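Local coordinates for multidrug resistance protein (Vibrio cholerae, PDB 1YC9) that probably forms the outer-membrane exit duct of a multidrug efflux pump and could contribute to resistance to puromycin, acriflavine and tetraphenylarsonium chloride, at residues E211-Q214 against L215-A219; P228-A231 against A232-E236; A273-V276 against G277-Q280; A336-Q339 against E340-Q344. The protein carries 1 engineered substitution. All blocks are in the same frame, centred on the assembly; numbering follows the deposited sequence.

Contact 1: E211-Q214 against L215-A219; sequences ESIQ and LQKNA
Glu211 and Leu215 are joined first through the backbone, where Leu215 N donates to Glu211 O over 2.9 Å with an N-H...O angle of 169°. Three more bonds of the i to i+4 kind follow: Gln216 N to Ser212 O at 2.8 Å, Lys217 N to Ile213 O, and Asn218 N to Gln214 O. Their unbroken succession identifies the nine residues as regular alpha-helix.

Van der Waals contact follows the same spacing. Ile213 and Lys217 run side by side in one direction, with an apolar touch of Ile213 CG2 on Lys217 CE at 3.8 Å, while Lys217 CG rests 3.4 Å from Ile213 O. The straight lysine chain carries NZ on to a hydrogen bond with Tyr158 OH. Leu215 CD1 likewise lies alongside the glutamate, 4.1 Å from Glu211 OE2.

The polar ends of Glu211 and Asn218 are engaged by the second subunit. Glu211 has CG anti to the backbone N (chi1 -176°) and an extended chain, which sends its buried carboxylate to salt bridges with Arg369 and Arg421 of the second subunit and a hydrogen bond with Ser362 of that subunit; the two arginines would be expected to keep it ionised. Asn218 ND2 is held by Asp358 and Thr361 of the second subunit.

Helix 189-223 packs through Ile213 and Gln216 on helix 117-183 of its own chain, and through Glu211, Gln214, Leu215 and Asn218 on helix 326-391 of the second subunit, with Arg421 of that subunit's helix 398-433 reaching Glu211.

Contact 2: P228-A231 against A232-E236; sequences PDRA and ASIEE
Ala231 O takes the amide hydrogen of Ile234 across a tight turn, with Ile234 N 3.1 Å away. The donor stands 66° out of the carbonyl plane, so the bond comes from above the carbonyl and does not use an in-plane lone-pair direction. Water 1 donates to the same Ala231 O at 2.9 Å and also to Ile234 O at 3.0 Å, bridging the two carbonyls.

One residue earlier, Arg230 O has two weak donors, Ser233 OG at 3.3 Å and Ser233 N at 3.5 Å. The hydroxyl can reach back because chi1 of Ser233, 66°, places OG between the backbone N and the carbonyl carbon. Arg230 bends at chi2 (61°) and swings its guanidinium beside the following turn, where NH2 lies 3.6 Å from Ile234 CG1 and the two side chains cross at about a right angle.

Counted along the chain, the amides of Ala231, Ala232, Ser233 and Ile234 each reach a carbonyl three residues back. These are successive overlapping i to i+3 turns, although two of the four bonds are weak, and they belong to the loop between helices 189-223 and 260-281.

Farther out, Arg230 NH1 forms a salt bridge with Glu41, fastening the loop to helix 33-44. Ile234 is buried against Leu220 and Leu154, while Ala231 packs on Lys217 and Asn218 of helix 189-223. Pro228 touches Ala357 of the second subunit.

Contact 3: A273-V276 against G277-Q280; sequences AQQV and GIAQ
Ala273 O is gripped by two backbone amides, Gly277 N at 3.2 Å and, more weakly, Val276 N at 3.1 Å. The first bond belongs to the i to i+4 ladder of alpha-helix 260-281, one of the helices that lead toward the membrane strands in this outer membrane factor. The next rung is shorter: Ile278 N lies 2.9 Å from Gln274 O and in the plane of that carbonyl. On the rung after, Ala279 N is tilted 34° from the carbonyl plane of Gln275, so successive bonds differ clearly in direction even though the helix runs on unbroken.

The side chains of Ile278 and Gln280 lie back over the preceding turn. Ile278 carries CG1 beside its own backbone N (chi1 -70°), which lays that branch 3.5 Å from Gln274 O and brings CD1 to 4.0 Å from Gln275 CA. Ile278, with Gln274, packs on helix 117-183, while Ala273 and Val276 meet Tyr338 of helix 326-391. Gln280, exposed and extended beyond CG, passes over the carbonyl of Val276 and slants across its side chain; Gln280 NE2 ends 3.9 Å from Val276 CG1.

Contact 4: A336-Q339 against E340-Q344; sequences ARYQ and EAVAQ
Arg337 starts with CG anti to its own amide nitrogen and then bends at chi2 (59°), which turns the guanidinium along the helix toward Glu340 and Gln344. Glu340 also leaves its backbone with CG anti to N but stays extended, and its OE1 accepts a salt-bridging hydrogen bond of 2.8 Å from Arg337 NH1. That nitrogen reaches OE1 from above the carboxylate, 45° out of its plane. A second bond from Arg337 NH1, 2.9 Å to Gln344 OE1, lies close to the guanidinium plane, so one nitrogen serves acceptors three and seven residues ahead. Ala341 CB sits over a face of the guanidinium, 3.7 Å from Arg337 CZ. Water 2 donates to Gln344 OE1 at 2.8 Å and accepts a weak bond from Arg337 NH2.

Two turns of helix 326-391 are thus braced along one flank, on top of the usual i to i+4 backbone bonds, within the long helical barrel characteristic of outer membrane factors. Another flank is apolar: Val342 CG2 forms a CH-pi contact over the Tyr338 ring, 3.8 Å from the centroid and 23° off the normal. Arg337 and Ala341 pack on Ala272 of helix 260-281. Toward the third subunit, Ala336 and Glu340 meet Ala54 of that subunit, and Ala343 and Gln344 meet its Met51; a bound mercury ion lies about 4 Å from the side chain of Gln339.

In the fold
The four contacts follow one another along the chain and fall into two pairs on opposite sides of its centre. Contacts 1 and 2, with centres 9 Å apart, join helix 189-223 to the loop after it, and Lys217 NZ makes a weak hydrogen bond to Ile234 O. Contacts 3 and 4, with centres 13 Å apart, bring helices 260-281 and 326-391 together in the later part of the chain. Between the pairs, centres are 43 to 54 Å apart, and nothing touches. Contact 1 faces the second subunit and contact 4 the third, so different neighbours touch the chain on opposite sides of its centre, consistent with a trimeric duct.

Contact 1: E211-Q214 against L215-A219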
# COMPACT_ATOMS: atom_id res chain seq x y z
N GLU A 211 -9.05 -28.63 -4.32
CA GLU A 211 -8.45 -27.53 -5.05
C GLU A 211 -7.78 -26.56 -4.08
O GLU A 211 -6.62 -26.24 -4.28
CB GLU A 211 -9.46 -26.81 -5.91
CG GLU A 211 -8.86 -25.70 -6.75
CD GLU A 211 -9.88 -24.97 -7.64
OE1 GLU A 211 -11.01 -25.48 -7.92
OE2 GLU A 211 -9.55 -23.85 -8.06
N SER A 212 -8.53 -26.07 -3.09
CA SER A 212 -7.98 -25.17 -2.07
C SER A 212 -6.72 -25.72 -1.41
O SER A 212 -5.75 -24.98 -1.17
CB SER A 212 -9.02 -24.85 -1.01
OG SER A 212 -10.15 -24.24 -1.57
N ILE A 213 -6.71 -27.01 -1.11
CA ILE A 213 -5.53 -27.64 -0.51
C ILE A 213 -4.34 -27.46 -1.43
O ILE A 213 -3.24 -27.08 -0.98
CB ILE A 213 -5.77 -29.13 -0.17
CG1 ILE A 213 -6.65 -29.25 1.05
CG2 ILE A 213 -4.43 -29.89 0.02
CD1 ILE A 213 -7.18 -30.67 1.42
N GLN A 214 -4.53 -27.74 -2.72
CA GLN A 214 -3.44 -27.61 -3.65
C GLN A 214 -2.99 -26.16 -3.83
O GLN A 214 -1.80 -25.90 -3.88
CB GLN A 214 -3.74 -28.25 -5.00
CG GLN A 214 -2.58 -28.14 -5.98
CD GLN A 214 -1.32 -28.91 -5.55
OE1 GLN A 214 -0.21 -28.34 -5.52
NE2 GLN A 214 -1.50 -30.19 -5.17
N LEU A 215 -3.95 -25.23 -3.90
CA LEU A 215 -3.63 -23.83 -3.93
C LEU A 215 -2.86 -23.39 -2.70
O LEU A 215 -1.92 -22.61 -2.80
CB LEU A 215 -4.91 -22.99 -4.02
CG LEU A 215 -5.68 -23.12 -5.33
CD1 LEU A 215 -6.96 -22.32 -5.24
CD2 LEU A 215 -4.82 -22.72 -6.57
N GLN A 216 -3.23 -23.92 -1.56
CA GLN A 216 -2.54 -23.58 -0.33
C GLN A 216 -1.11 -24.14 -0.29
O GLN A 216 -0.18 -23.48 0.17
CB GLN A 216 -3.31 -24.07 0.86
CG GLN A 216 -2.82 -23.39 2.14
CD GLN A 216 -3.20 -21.90 2.23
OE1 GLN A 216 -2.70 -21.24 3.09
NE2 GLN A 216 -4.07 -21.40 1.36
N LYS A 217 -0.91 -25.32 -0.85
CA LYS A 217 0.45 -25.84 -1.03
C LYS A 217 1.31 -24.99 -1.98
O LYS A 217 2.50 -24.78 -1.72
CB LYS A 217 0.45 -27.27 -1.56
CG LYS A 217 -0.08 -28.27 -0.57
CD LYS A 217 -0.28 -29.63 -1.26
CE LYS A 217 -0.69 -30.66 -0.21
NZ LYS A 217 -0.78 -32.02 -0.73
N ASN A 218 0.70 -24.53 -3.06
CA ASN A 218 1.35 -23.63 -3.96
C ASN A 218 1.79 -22.37 -3.18
O ASN A 218 2.92 -21.90 -3.37
CB ASN A 218 0.47 -23.23 -5.13
CG ASN A 218 0.12 -24.39 -6.07
OD1 ASN A 218 0.67 -25.49 -5.96
ND2 ASN A 218 -0.80 -24.16 -6.96
N ALA A 219 0.93 -21.85 -2.31
CA ALA A 219 1.22 -20.60 -1.61
C ALA A 219 2.39 -20.81 -0.63
O ALA A 219 3.27 -19.93 -0.50
CB ALA A 219 -0.01 -20.07 -0.90

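Contact 2: P228-A231 against A232-E236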
# COMPACT_ATOMS: atom_id res chain seq x y z
N PRO A 228 6.85 -24.08 -7.67
CA PRO A 228 5.77 -25.01 -7.35
C PRO A 228 6.08 -26.49 -7.24
O PRO A 228 5.19 -27.20 -6.77
CB PRO A 228 4.73 -24.71 -8.43
CG PRO A 228 5.50 -24.16 -9.55
CD PRO A 228 6.63 -23.40 -8.95
N ASP A 229 7.29 -26.97 -7.59
CA ASP A 229 7.75 -28.34 -7.28
C ASP A 229 7.94 -28.66 -5.79
O ASP A 229 7.86 -29.82 -5.36
CB ASP A 229 9.11 -28.61 -7.94
CG ASP A 229 8.98 -29.09 -9.38
OD1 ASP A 229 8.19 -28.49 -10.15
OD2 ASP A 229 9.65 -30.05 -9.82
N ARG A 230 8.26 -27.66 -5.00
CA ARG A 230 8.27 -27.79 -3.56
C ARG A 230 6.88 -28.14 -3.00
O ARG A 230 6.76 -28.75 -1.92
CB ARG A 230 8.77 -26.48 -2.92
CG ARG A 230 8.83 -26.47 -1.43
CD ARG A 230 9.78 -27.55 -0.88
NE ARG A 230 9.88 -27.61 0.56
CZ ARG A 230 9.12 -28.34 1.35
NH1 ARG A 230 9.37 -28.35 2.65
NH2 ARG A 230 8.11 -29.05 0.87
N ALA A 231 5.84 -27.69 -3.68
CA ALA A 231 4.48 -27.93 -3.21
C ALA A 231 4.10 -29.43 -3.27
O ALA A 231 3.26 -29.90 -2.48
CB ALA A 231 3.51 -27.10 -4.03
N ALA A 232 4.78 -30.16 -4.17
CA ALA A 232 4.49 -31.58 -4.46
C ALA A 232 4.87 -32.48 -3.33
O ALA A 232 4.38 -33.61 -3.24
CB ALA A 232 5.23 -32.02 -5.73
N SER A 233 5.76 -32.01 -2.48
CA SER A 233 6.20 -32.80 -1.35
C SER A 233 5.57 -32.30 -0.06
O SER A 233 5.92 -32.75 1.01
CB SER A 233 7.72 -32.83 -1.29
OG SER A 233 8.24 -31.55 -1.01
N ILE A 234 4.62 -31.37 -0.13
CA ILE A 234 3.94 -30.96 1.09
C ILE A 234 2.79 -31.91 1.40
O ILE A 234 1.93 -32.14 0.56
CB ILE A 234 3.41 -29.51 1.02
CG1 ILE A 234 4.56 -28.55 0.78
CG2 ILE A 234 2.67 -29.20 2.32
CD1 ILE A 234 4.13 -27.05 0.59
N GLU A 235 2.79 -32.43 2.62
CA GLU A 235 1.79 -33.40 3.08
C GLU A 235 0.90 -32.81 4.18
O GLU A 235 1.10 -31.67 4.62
CB GLU A 235 2.52 -34.66 3.54
N GLU A 236 -0.10 -33.58 4.58
CA GLU A 236 -0.95 -33.27 5.71
C GLU A 236 -0.20 -32.86 6.98
O GLU A 236 0.69 -33.60 7.46
CB GLU A 236 -1.85 -34.47 6.03
CG GLU A 236 -2.93 -34.14 7.03
CD GLU A 236 -3.90 -35.28 7.33
OE1 GLU A 236 -3.60 -36.44 7.01
OE2 GLU A 236 -4.95 -34.98 7.92
O HOH W 1 1.47 -32.16 -2.43

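Contact 3: A273-V276 against G277-Q280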
# COMPACT_ATOMS: atom_id res chain seq x y z
N ALA A 273 14.33 13.62 16.75
CA ALA A 273 14.69 14.55 17.78
C ALA A 273 16.06 15.14 17.51
O ALA A 273 16.28 16.33 17.63
CB ALA A 273 14.66 13.84 19.18
N GLN A 274 17.01 14.29 17.14
CA GLN A 274 18.38 14.71 16.82
C GLN A 274 18.37 15.65 15.62
O GLN A 274 19.16 16.60 15.58
CB GLN A 274 19.26 13.50 16.47
CG GLN A 274 19.61 12.54 17.67
CD GLN A 274 20.26 13.24 18.83
OE1 GLN A 274 19.93 13.00 19.99
NE2 GLN A 274 21.20 14.09 18.54
N GLN A 275 17.53 15.35 14.63
CA GLN A 275 17.40 16.20 13.45
C GLN A 275 16.84 17.60 13.78
O GLN A 275 17.17 18.57 13.09
CB GLN A 275 16.62 15.49 12.34
CG GLN A 275 17.34 14.26 11.84
CD GLN A 275 16.52 13.32 10.97
OE1 GLN A 275 17.11 12.48 10.28
NE2 GLN A 275 15.21 13.39 11.05
N VAL A 276 16.04 17.71 14.83
CA VAL A 276 15.59 18.99 15.33
C VAL A 276 16.81 19.71 15.85
O VAL A 276 16.99 20.91 15.62
CB VAL A 276 14.46 18.87 16.41
CG1 VAL A 276 14.19 20.18 17.08
CG2 VAL A 276 13.21 18.30 15.81
N GLY A 277 17.67 18.99 16.60
CA GLY A 277 18.89 19.59 17.05
C GLY A 277 19.79 20.10 15.94
O GLY A 277 20.38 21.16 16.09
N ILE A 278 19.95 19.34 14.88
CA ILE A 278 20.73 19.74 13.74
C ILE A 278 20.18 21.06 13.22
O ILE A 278 20.95 21.98 12.89
CB ILE A 278 20.67 18.70 12.64
CG1 ILE A 278 21.45 17.39 13.05
CG2 ILE A 278 21.25 19.21 11.34
CD1 ILE A 278 21.17 16.24 12.14
N ALA A 279 18.86 21.13 13.06
CA ALA A 279 18.23 22.32 12.46
C ALA A 279 18.45 23.55 13.34
O ALA A 279 18.69 24.67 12.86
CB ALA A 279 16.73 22.11 12.22
N GLN A 280 18.36 23.34 14.64
CA GLN A 280 18.70 24.40 15.57
C GLN A 280 20.16 24.86 15.45
O GLN A 280 20.43 26.06 15.47
CB GLN A 280 18.40 23.97 17.02
CG GLN A 280 16.91 23.90 17.38
CD GLN A 280 16.64 23.21 18.75
OE1 GLN A 280 17.53 22.59 19.33
NE2 GLN A 280 15.40 23.28 19.20

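Contact 4: A336-Q339 against E340-Q344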
# COMPACT_ATOMS: atom_id res chain seq x y z
N ALA A 336 8.26 19.20 12.72
CA ALA A 336 7.15 18.46 12.18
C ALA A 336 7.49 16.96 12.03
O ALA A 336 6.67 16.11 12.34
CB ALA A 336 6.76 19.00 10.89
N ARG A 337 8.67 16.68 11.53
CA ARG A 337 9.08 15.29 11.39
C ARG A 337 9.16 14.63 12.78
O ARG A 337 8.72 13.48 12.92
CB ARG A 337 10.40 15.16 10.63
CG ARG A 337 11.00 13.78 10.67
CD ARG A 337 10.12 12.66 10.09
NE ARG A 337 10.64 11.34 10.46
CZ ARG A 337 9.91 10.25 10.80
NH1 ARG A 337 8.58 10.23 10.73
NH2 ARG A 337 10.56 9.10 11.09
N TYR A 338 9.69 15.34 13.78
CA TYR A 338 9.72 14.80 15.15
C TYR A 338 8.34 14.49 15.68
O TYR A 338 8.08 13.44 16.25
CB TYR A 338 10.43 15.74 16.10
CG TYR A 338 10.38 15.29 17.51
CD1 TYR A 338 9.68 15.99 18.45
CD2 TYR A 338 11.04 14.11 17.90
CE1 TYR A 338 9.62 15.58 19.74
CE2 TYR A 338 10.96 13.68 19.20
CZ TYR A 338 10.26 14.42 20.13
OH TYR A 338 10.19 14.01 21.44
N GLN A 339 7.43 15.44 15.48
CA GLN A 339 6.06 15.28 15.93
C GLN A 339 5.39 14.09 15.24
O GLN A 339 4.67 13.33 15.90
CB GLN A 339 5.30 16.60 15.71
CG GLN A 339 5.76 17.68 16.65
CD GLN A 339 5.12 19.05 16.38
OE1 GLN A 339 4.08 19.39 16.97
NE2 GLN A 339 5.76 19.85 15.58
N GLU A 340 5.61 13.94 13.94
CA GLU A 340 5.13 12.84 13.19
C GLU A 340 5.68 11.52 13.75
O GLU A 340 4.93 10.56 13.94
CB GLU A 340 5.56 12.95 11.76
CG GLU A 340 5.09 11.81 10.91
CD GLU A 340 5.62 11.87 9.53
OE1 GLU A 340 6.87 12.02 9.36
OE2 GLU A 340 4.80 11.77 8.61
N ALA A 341 6.98 11.50 13.98
CA ALA A 341 7.63 10.27 14.48
C ALA A 341 7.12 9.87 15.87
O ALA A 341 6.94 8.65 16.15
CB ALA A 341 9.13 10.43 14.45
N VAL A 342 6.83 10.84 16.72
CA VAL A 342 6.29 10.58 18.06
C VAL A 342 4.87 10.02 17.91
O VAL A 342 4.47 9.09 18.61
CB VAL A 342 6.30 11.84 18.94
CG1 VAL A 342 5.44 11.72 20.17
CG2 VAL A 342 7.69 12.22 19.31
N ALA A 343 4.12 10.60 16.98
CA ALA A 343 2.75 10.16 16.75
C ALA A 343 2.78 8.75 16.19
O ALA A 343 1.93 7.92 16.57
CB ALA A 343 2.01 11.11 15.79
N GLN A 344 3.74 8.49 15.30
CA GLN A 344 3.92 7.16 14.75
C GLN A 344 4.23 6.14 15.84
O GLN A 344 3.68 5.03 15.82
CB GLN A 344 4.94 7.13 13.64
CG GLN A 344 4.43 7.70 12.32
CD GLN A 344 5.55 7.93 11.30
OE1 GLN A 344 6.68 8.26 11.68
NE2 GLN A 344 5.22 7.82 10.00
O HOH W 2 8.77 6.56 12.45